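Local coordinates for protein AT-less polyketide synthase (Streptomyces platensis subsp. rosaceus, PDB 4TKT) that probably catalyses the decarboxylative Claisen condensation that lengthens the growing chain, as a ketosynthase domain of the AT-less isomigrastatin polyketide synthase, at residues 92-97 against 211-216; 102-107 against 605-610; 111-116 against 503-508. All coordinates share one frame; numbering follows the deposited sequence.

Contacts 1 and 2 both use helix 93-109. Contact 1 holds its first turn to the end of strand 208-214 in the ketosynthase core, while contact 2 places residues 605-610, near the C-terminus, on its second half. Their centres are about 14 Å apart, and their nearest atoms about 5 Å. Contact 3 lies at the start of the next helix, 113-121, and brings in residues 503-508 of the linker domain, about 13 Å from contact 2 and about 24 Å from contact 1 between centres. Contacts 2 and 3 touch directly: Leu106 O is 2.9 Å from Tyr111 N, a probable hydrogen bond, and Tyr605 CE2 packs 3.8 Å from the selenium of Met507, modelled as selenomethionine.

Contact 1: residues 92-97 against 211-216; sequences DPQERL and GGVNLS
Gln94, in the first turn of helix 93-109, faces the end of strand 208-214 with its CA 6.3 Å from the CA of Val213, a helix-on-sheet packing inside the thiolase-type fold of the ketosynthase. Its side chain and that of Leu215 run antiparallel, with Gln94 CG 3.7 Å from Leu215 CD1. The extended chain carries the amide to the backbone just beyond the strand, where Leu215 N donates to Gln94 OE1 (3.3 Å, N-H...O angle 149°), in the carbonyl plane and on a lone pair. Gln94 NE2 turns back to the syn lone pair of Asp92 OD2 and also donates to Tyr139 O, which fixes the amide's rotation. Asp92 is the N-cap, its OD1 accepting a weak bond from Gln94 N. Replacing Gln94 by alanine would probably leave Leu215 N and Tyr139 O without these partners and open a gap beside Leu215 CD1. The CG2 branch of Val213 reaches Gln94 CB at 3.8 Å. Leu215 CD1 also meets Pro93 CB at 3.6 Å and Leu97 CD1 at 4.0 Å. A water lies in hydrogen-bonding range of Gln94 OE1 at 2.7 Å and of Asn214 OD1 at 3.2 Å; Asn214 ND2 bonds to Gly250 O.

Contact 2: residues 102-107 against 605-610; sequences AHTTLE and YPFARE
Tyr605, Pro606 and Phe607 form a Tyr-Pro-Phe motif in the C-terminal stretch that runs back over the ketosynthase, consistent with the post-acyltransferase linker of related modular synthases; Tyr605 and Phe607 meet His103, Thr104 and Glu107 on one side of helix 93-109. The backbones come nearest at Thr104 and Tyr605, whose CA atoms are 7.0 Å apart. The polar link is a hydrogen bond from Tyr605 N to Glu107 OE1, 2.7 Å long with an N-H...O angle of 159°, made to the syn lone pair of the carboxylate. An extended Glu107 chain delivers the carboxylate to this amide, and both its oxygens also lie against Tyr605 CB, at 3.7 Å. The same CB abuts the edge of the His103 ring, 4.0 Å from His103 NE2. Pro606 centres an inverse gamma turn that kinks the chain as it leaves the helix, and only the Phe607 ring reaches back. With CG anti to its carbonyl carbon (chi1 -64°), Phe607 places CZ 3.8 Å from His103 CD2; the two rings are obliquely disposed, their planes 68° apart. Thr104 CG2 meets the edge of the Phe607 ring, 3.8 Å from CE2, while Thr104 OG1 bonds to Cys101 O in the preceding turn. Phe80 meets the rings of both His103 and Phe607 edge-to-face. Pro606 leans on helix 469-482 of the linker domain, and Thr104 and Thr105 touch Ala15 of strand 9-17, so the helix lies between the C-terminal segment and the central sheet.

Contact 3: residues 111-116 against 503-508; sequences YSRGAL and GREAMT
Gly503 O, on the residue whose CA lies 4.1 Å from the CA of Tyr111, accepts a 3.1 Å hydrogen bond from Arg504 NH1. The oxygen lies in the plane of the Arg504 guanidinium, but the donor stands 58° out of the Gly503 carbonyl plane, away from either lone pair. The CB of Arg504 points away from residues 111-116, and its chain folds back to the preceding carbonyl. Glu505 instead points into the first turn of helix 113-121. Bent at its second torsion (chi2 -77°), it brings OE2 to Arg113 N in a nearly straight bond; the modelled separation is very short, so its exact length is doubtful. The same oxygen lies 3.4 Å from Ser112 CB. Ser112 is the N-cap, and its OG accepts a weak bond from Ala115 N. Beside it, the Arg113 side chain bends twice and lays its guanidinium over the Glu505 carboxylate, the two planes 14° apart and Glu505 CD 3.5 Å above the guanidinium, offset toward its rim. The ion pair is long, 3.7 Å from Arg113 NE to Glu505 OE2, and because that oxygen lies well out of the guanidinium plane it is an attraction of charges without an N-H aimed at it. The carboxylate is likely to be stabilised in its ionised form by the arginine and the N-terminal N-H, so that the linker domain probably meets the ketosynthase here partly through charge.

Contact 1: residues 92-97 against 211-216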
loop_
_atom_site.group_PDB
_atom_site.type_symbol
_atom_site.label_atom_id
_atom_site.label_comp_id
_atom_site.label_asym_id
_atom_site.label_seq_id
_atom_site.Cartn_x
_atom_site.Cartn_y
_atom_site.Cartn_z
ATOM N N ASP A 92 -11.643 -15.720 0.315
ATOM C CA ASP A 92 -11.254 -14.862 -0.798
ATOM C C ASP A 92 -9.826 -14.358 -0.639
ATOM O O ASP A 92 -9.497 -13.737 0.367
ATOM C CB ASP A 92 -12.233 -13.686 -0.918
ATOM C CG ASP A 92 -11.840 -12.692 -2.007
ATOM O OD1 ASP A 92 -11.184 -13.089 -2.991
ATOM O OD2 ASP A 92 -12.204 -11.503 -1.879
ATOM N N PRO A 93 -8.971 -14.644 -1.634
ATOM C CA PRO A 93 -7.574 -14.198 -1.665
ATOM C C PRO A 93 -7.412 -12.708 -1.387
ATOM O O PRO A 93 -6.398 -12.301 -0.822
ATOM C CB PRO A 93 -7.139 -14.535 -3.089
ATOM C CG PRO A 93 -7.945 -15.727 -3.433
ATOM C CD PRO A 93 -9.283 -15.529 -2.771
ATOM N N GLN A 94 -8.402 -11.907 -1.771
ATOM C CA GLN A 94 -8.361 -10.473 -1.514
ATOM C C GLN A 94 -8.386 -10.179 -0.017
ATOM O O GLN A 94 -7.679 -9.289 0.453
ATOM C CB GLN A 94 -9.522 -9.766 -2.210
ATOM C CG GLN A 94 -9.426 -9.778 -3.726
ATOM C CD GLN A 94 -10.539 -8.987 -4.388
ATOM O OE1 GLN A 94 -10.338 -8.361 -5.431
ATOM N NE2 GLN A 94 -11.723 -9.010 -3.784
ATOM N N GLU A 95 -9.199 -10.923 0.728
ATOM C CA GLU A 95 -9.208 -10.809 2.183
ATOM C C GLU A 95 -7.865 -11.243 2.759
ATOM O O GLU A 95 -7.325 -10.602 3.662
ATOM C CB GLU A 95 -10.325 -11.653 2.800
ATOM C CG GLU A 95 -11.702 -11.419 2.216
ATOM C CD GLU A 95 -12.734 -12.380 2.774
ATOM O OE1 GLU A 95 -12.548 -12.851 3.917
ATOM O OE2 GLU A 95 -13.726 -12.670 2.072
ATOM N N ARG A 96 -7.332 -12.342 2.234
ATOM C CA ARG A 96 -6.074 -12.891 2.723
ATOM C C ARG A 96 -4.919 -11.915 2.524
ATOM O O ARG A 96 -4.150 -11.660 3.451
ATOM C CB ARG A 96 -5.760 -14.219 2.030
ATOM C CG ARG A 96 -6.720 -15.352 2.378
ATOM C CD ARG A 96 -6.231 -16.671 1.798
ATOM N NE ARG A 96 -7.130 -17.206 0.781
ATOM C CZ ARG A 96 -6.750 -18.028 -0.192
ATOM N NH1 ARG A 96 -5.483 -18.400 -0.290
ATOM N NH2 ARG A 96 -7.636 -18.472 -1.071
ATOM N N LEU A 97 -4.809 -11.361 1.321
ATOM C CA LEU A 97 -3.699 -10.470 1.003
ATOM C C LEU A 97 -3.819 -9.120 1.705
ATOM O O LEU A 97 -2.810 -8.469 1.981
ATOM C CB LEU A 97 -3.592 -10.260 -0.510
ATOM C CG LEU A 97 -3.216 -11.492 -1.336
ATOM C CD1 LEU A 97 -2.690 -11.087 -2.705
ATOM C CD2 LEU A 97 -2.198 -12.346 -0.604
ATOM N N GLY A 211 -6.993 1.659 2.382
ATOM C CA GLY A 211 -6.342 1.040 1.245
ATOM C C GLY A 211 -7.308 0.368 0.295
ATOM O O GLY A 211 -8.526 0.439 0.470
ATOM N N GLY A 212 -6.754 -0.287 -0.719
ATOM C CA GLY A 212 -7.547 -0.979 -1.715
ATOM C C GLY A 212 -6.921 -2.301 -2.112
ATOM O O GLY A 212 -5.722 -2.511 -1.945
ATOM N N VAL A 213 -7.743 -3.201 -2.635
ATOM C CA VAL A 213 -7.267 -4.498 -3.082
ATOM C C VAL A 213 -7.984 -4.900 -4.365
ATOM O O VAL A 213 -9.191 -4.692 -4.509
ATOM C CB VAL A 213 -7.468 -5.581 -1.995
ATOM C CG1 VAL A 213 -8.912 -5.603 -1.513
ATOM C CG2 VAL A 213 -7.043 -6.950 -2.506
ATOM N N ASN A 214 -7.233 -5.455 -5.308
ATOM C CA ASN A 214 -7.815 -5.923 -6.553
ATOM C C ASN A 214 -7.032 -7.086 -7.140
ATOM O O ASN A 214 -5.837 -6.967 -7.404
ATOM C CB ASN A 214 -7.887 -4.779 -7.561
ATOM C CG ASN A 214 -8.584 -5.180 -8.841
ATOM O OD1 ASN A 214 -9.809 -5.256 -8.893
ATOM N ND2 ASN A 214 -7.806 -5.438 -9.885
ATOM N N LEU A 215 -7.712 -8.211 -7.341
ATOM C CA LEU A 215 -7.076 -9.395 -7.905
ATOM C C LEU A 215 -7.812 -9.886 -9.146
ATOM O O LEU A 215 -9.005 -9.628 -9.317
ATOM C CB LEU A 215 -7.007 -10.514 -6.862
ATOM C CG LEU A 215 -6.217 -10.203 -5.589
ATOM C CD1 LEU A 215 -6.216 -11.395 -4.642
ATOM C CD2 LEU A 215 -4.792 -9.776 -5.925
ATOM N N SER A 216 -7.091 -10.592 -10.010
ATOM C CA SER A 216 -7.688 -11.188 -11.198
ATOM C C SER A 216 -7.641 -12.705 -11.089
ATOM O O SER A 216 -6.763 -13.350 -11.660
ATOM C CB SER A 216 -6.966 -10.722 -12.465
ATOM O OG SER A 216 -7.054 -9.315 -12.620
HETATM O O HOH W 1 -11.619 -6.155 -6.380
#

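Contact 2: residues 102-107 against 605-610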
loop_
_atom_site.group_PDB
_atom_site.type_symbol
_atom_site.label_atom_id
_atom_site.label_comp_id
_atom_site.label_asym_id
_atom_site.label_seq_id
_atom_site.Cartn_x
_atom_site.Cartn_y
_atom_site.Cartn_z
ATOM N N ALA A 102 -2.242 -5.238 5.813
ATOM C CA ALA A 102 -2.547 -4.479 7.020
ATOM C C ALA A 102 -1.434 -4.599 8.054
ATOM O O ALA A 102 -1.012 -3.604 8.643
ATOM C CB ALA A 102 -3.863 -4.944 7.615
ATOM N N HIS A 103 -0.961 -5.820 8.272
ATOM C CA HIS A 103 0.092 -6.052 9.249
ATOM C C HIS A 103 1.388 -5.368 8.836
ATOM O O HIS A 103 2.025 -4.694 9.648
ATOM C CB HIS A 103 0.339 -7.546 9.446
ATOM C CG HIS A 103 1.363 -7.849 10.494
ATOM N ND1 HIS A 103 1.121 -7.682 11.840
ATOM C CD2 HIS A 103 2.639 -8.288 10.392
ATOM C CE1 HIS A 103 2.201 -8.015 12.523
ATOM N NE2 HIS A 103 3.137 -8.385 11.669
ATOM N N THR A 104 1.770 -5.541 7.574
ATOM C CA THR A 104 2.994 -4.934 7.062
ATOM C C THR A 104 2.958 -3.415 7.199
ATOM O O THR A 104 3.993 -2.785 7.413
ATOM C CB THR A 104 3.239 -5.304 5.586
ATOM O OG1 THR A 104 2.062 -5.023 4.826
ATOM C CG2 THR A 104 3.561 -6.778 5.453
ATOM N N THR A 105 1.766 -2.831 7.092
ATOM C CA THR A 105 1.620 -1.383 7.204
ATOM C C THR A 105 1.877 -0.922 8.634
ATOM O O THR A 105 2.495 0.120 8.856
ATOM C CB THR A 105 0.221 -0.906 6.767
ATOM O OG1 THR A 105 -0.093 -1.440 5.475
ATOM C CG2 THR A 105 0.178 0.613 6.698
ATOM N N LEU A 106 1.405 -1.698 9.603
ATOM C CA LEU A 106 1.654 -1.380 11.003
ATOM C C LEU A 106 3.141 -1.490 11.318
ATOM O O LEU A 106 3.691 -0.675 12.057
ATOM C CB LEU A 106 0.847 -2.294 11.924
ATOM C CG LEU A 106 -0.505 -1.758 12.399
ATOM C CD1 LEU A 106 -1.488 -1.600 11.246
ATOM C CD2 LEU A 106 -1.079 -2.658 13.474
ATOM N N GLU A 107 3.791 -2.496 10.748
ATOM C CA GLU A 107 5.211 -2.700 10.991
ATOM C C GLU A 107 6.038 -1.594 10.348
ATOM O O GLU A 107 7.052 -1.173 10.902
ATOM C CB GLU A 107 5.656 -4.071 10.478
ATOM C CG GLU A 107 5.137 -5.227 11.320
ATOM C CD GLU A 107 5.701 -6.567 10.892
ATOM O OE1 GLU A 107 5.757 -6.828 9.673
ATOM O OE2 GLU A 107 6.092 -7.359 11.776
ATOM N N TYR A 605 7.307 -8.754 8.646
ATOM C CA TYR A 605 7.274 -10.169 9.001
ATOM C C TYR A 605 7.297 -11.057 7.760
ATOM O O TYR A 605 6.589 -10.792 6.789
ATOM C CB TYR A 605 6.033 -10.483 9.845
ATOM C CG TYR A 605 5.983 -11.909 10.348
ATOM C CD1 TYR A 605 5.396 -12.917 9.592
ATOM C CD2 TYR A 605 6.527 -12.250 11.581
ATOM C CE1 TYR A 605 5.355 -14.218 10.048
ATOM C CE2 TYR A 605 6.486 -13.549 12.045
ATOM C CZ TYR A 605 5.901 -14.528 11.275
ATOM O OH TYR A 605 5.858 -15.826 11.728
ATOM N N PRO A 606 8.115 -12.119 7.793
ATOM C CA PRO A 606 8.223 -13.082 6.694
ATOM C C PRO A 606 7.122 -14.138 6.750
ATOM O O PRO A 606 7.330 -15.218 7.307
ATOM C CB PRO A 606 9.595 -13.710 6.924
ATOM C CG PRO A 606 9.760 -13.669 8.413
ATOM C CD PRO A 606 9.048 -12.429 8.892
ATOM N N PHE A 607 5.964 -13.827 6.175
ATOM C CA PHE A 607 4.820 -14.728 6.236
ATOM C C PHE A 607 5.129 -16.081 5.609
ATOM O O PHE A 607 5.859 -16.168 4.620
ATOM C CB PHE A 607 3.602 -14.104 5.542
ATOM C CG PHE A 607 3.100 -12.854 6.206
ATOM C CD1 PHE A 607 2.490 -12.912 7.447
ATOM C CD2 PHE A 607 3.233 -11.623 5.587
ATOM C CE1 PHE A 607 2.030 -11.766 8.060
ATOM C CE2 PHE A 607 2.774 -10.473 6.194
ATOM C CZ PHE A 607 2.172 -10.543 7.432
ATOM N N ALA A 608 4.581 -17.133 6.208
ATOM C CA ALA A 608 4.636 -18.464 5.619
ATOM C C ALA A 608 3.919 -18.448 4.269
ATOM O O ALA A 608 2.852 -17.845 4.133
ATOM C CB ALA A 608 4.011 -19.488 6.554
ATOM N N ARG A 609 4.510 -19.102 3.274
ATOM C CA ARG A 609 4.016 -19.013 1.903
ATOM C C ARG A 609 3.369 -20.308 1.425
ATOM O O ARG A 609 3.586 -20.740 0.293
ATOM C CB ARG A 609 5.158 -18.625 0.959
ATOM C CG ARG A 609 5.790 -17.275 1.269
ATOM C CD ARG A 609 7.124 -17.090 0.549
ATOM N NE ARG A 609 6.989 -17.141 -0.905
ATOM C CZ ARG A 609 7.286 -18.203 -1.650
ATOM N NH1 ARG A 609 7.737 -19.311 -1.079
ATOM N NH2 ARG A 609 7.131 -18.156 -2.967
ATOM N N GLU A 610 2.569 -20.920 2.291
ATOM C CA GLU A 610 1.852 -22.140 1.938
ATOM C C GLU A 610 0.607 -21.810 1.115
ATOM O O GLU A 610 -0.038 -20.787 1.337
ATOM C CB GLU A 610 1.487 -22.920 3.201
ATOM C CG GLU A 610 1.065 -22.031 4.361
ATOM C CD GLU A 610 1.385 -22.635 5.716
ATOM O OE1 GLU A 610 2.332 -23.447 5.796
ATOM O OE2 GLU A 610 0.691 -22.295 6.700
#

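Contact 3: residues 111-116 against 503-508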
loop_
_atom_site.group_PDB
_atom_site.type_symbol
_atom_site.label_atom_id
_atom_site.label_comp_id
_atom_site.label_asym_id
_atom_site.label_seq_id
_atom_site.Cartn_x
_atom_site.Cartn_y
_atom_site.Cartn_z
ATOM N N TYR A 111 4.473 0.306 14.685
ATOM C CA TYR A 111 3.464 0.103 15.714
ATOM C C TYR A 111 3.070 -1.356 15.854
ATOM O O TYR A 111 2.825 -2.042 14.864
ATOM C CB TYR A 111 2.213 0.928 15.413
ATOM C CG TYR A 111 2.288 2.361 15.877
ATOM C CD1 TYR A 111 2.013 2.697 17.196
ATOM C CD2 TYR A 111 2.626 3.379 14.997
ATOM C CE1 TYR A 111 2.077 4.005 17.625
ATOM C CE2 TYR A 111 2.693 4.692 15.416
ATOM C CZ TYR A 111 2.417 4.999 16.731
ATOM O OH TYR A 111 2.483 6.306 17.153
ATOM N N SER A 112 3.014 -1.829 17.091
ATOM C CA SER A 112 2.356 -3.093 17.375
ATOM C C SER A 112 0.864 -2.818 17.500
ATOM O O SER A 112 0.455 -1.660 17.603
ATOM C CB SER A 112 2.903 -3.727 18.652
ATOM O OG SER A 112 2.626 -2.914 19.779
ATOM N N ARG A 113 0.057 -3.873 17.480
ATOM C CA ARG A 113 -1.389 -3.737 17.631
ATOM C C ARG A 113 -1.752 -2.970 18.899
ATOM O O ARG A 113 -2.499 -1.993 18.851
ATOM C CB ARG A 113 -2.054 -5.113 17.646
ATOM C CG ARG A 113 -2.585 -5.563 16.299
ATOM C CD ARG A 113 -2.059 -6.935 15.934
ATOM N NE ARG A 113 -2.183 -7.876 17.040
ATOM C CZ ARG A 113 -1.525 -9.027 17.108
ATOM N NH1 ARG A 113 -0.695 -9.373 16.132
ATOM N NH2 ARG A 113 -1.688 -9.827 18.154
ATOM N N GLY A 114 -1.208 -3.411 20.029
ATOM C CA GLY A 114 -1.504 -2.798 21.311
ATOM C C GLY A 114 -1.070 -1.350 21.395
ATOM O O GLY A 114 -1.801 -0.501 21.905
ATOM N N ALA A 115 0.123 -1.068 20.886
ATOM C CA ALA A 115 0.663 0.283 20.917
ATOM C C ALA A 115 -0.184 1.219 20.065
ATOM O O ALA A 115 -0.471 2.348 20.464
ATOM C CB ALA A 115 2.107 0.290 20.443
ATOM N N LEU A 116 -0.584 0.741 18.891
ATOM C CA LEU A 116 -1.388 1.544 17.979
ATOM C C LEU A 116 -2.733 1.906 18.602
ATOM O O LEU A 116 -3.178 3.048 18.501
ATOM C CB LEU A 116 -1.600 0.810 16.655
ATOM C CG LEU A 116 -2.327 1.604 15.567
ATOM C CD1 LEU A 116 -1.616 2.920 15.302
ATOM C CD2 LEU A 116 -2.438 0.790 14.288
ATOM N N GLY A 503 7.731 -1.369 18.260
ATOM C CA GLY A 503 7.011 -1.419 17.000
ATOM C C GLY A 503 6.789 -2.812 16.439
ATOM O O GLY A 503 6.394 -2.963 15.282
ATOM N N ARG A 504 7.045 -3.832 17.248
ATOM C CA ARG A 504 6.804 -5.209 16.832
ATOM C C ARG A 504 6.083 -5.990 17.923
ATOM O O ARG A 504 6.223 -5.691 19.110
ATOM C CB ARG A 504 8.115 -5.911 16.476
ATOM C CG ARG A 504 8.855 -5.325 15.282
ATOM C CD ARG A 504 8.068 -5.490 13.992
ATOM N NE ARG A 504 8.865 -5.141 12.818
ATOM C CZ ARG A 504 8.979 -3.910 12.327
ATOM N NH1 ARG A 504 8.353 -2.896 12.911
ATOM N NH2 ARG A 504 9.726 -3.691 11.253
ATOM N N GLU A 505 5.308 -6.988 17.511
ATOM C CA GLU A 505 4.628 -7.876 18.449
ATOM C C GLU A 505 5.619 -8.851 19.069
ATOM O O GLU A 505 6.418 -9.466 18.361
ATOM C CB GLU A 505 3.514 -8.657 17.751
ATOM C CG GLU A 505 2.620 -7.824 16.854
ATOM C CD GLU A 505 1.617 -7.000 17.631
ATOM O OE1 GLU A 505 1.401 -7.299 18.825
ATOM O OE2 GLU A 505 1.047 -6.057 17.042
ATOM N N ALA A 506 5.570 -8.994 20.387
ATOM C CA ALA A 506 6.400 -9.982 21.065
ATOM C C ALA A 506 5.817 -11.377 20.856
ATOM O O ALA A 506 4.808 -11.730 21.463
ATOM C CB ALA A 506 6.511 -9.661 22.544
HETATM N N MSE A 507 6.454 -12.166 19.998
HETATM C CA MSE A 507 5.921 -13.474 19.636
HETATM C C MSE A 507 6.679 -14.612 20.321
HETATM O O MSE A 507 7.523 -14.374 21.181
HETATM C CB MSE A 507 5.944 -13.650 18.117
HETATM C CG MSE A 507 5.263 -12.513 17.365
HETATM SE SE MSE A 507 5.068 -12.839 15.447
HETATM C CE MSE A 507 4.365 -11.093 14.908
ATOM N N THR A 508 6.371 -15.844 19.927
ATOM C CA THR A 508 6.855 -17.037 20.621
ATOM C C THR A 508 8.369 -17.223 20.543
ATOM O O THR A 508 9.060 -17.157 21.558
ATOM C CB THR A 508 6.177 -18.301 20.067
ATOM O OG1 THR A 508 4.755 -18.147 20.137
ATOM C CG2 THR A 508 6.588 -19.522 20.866
#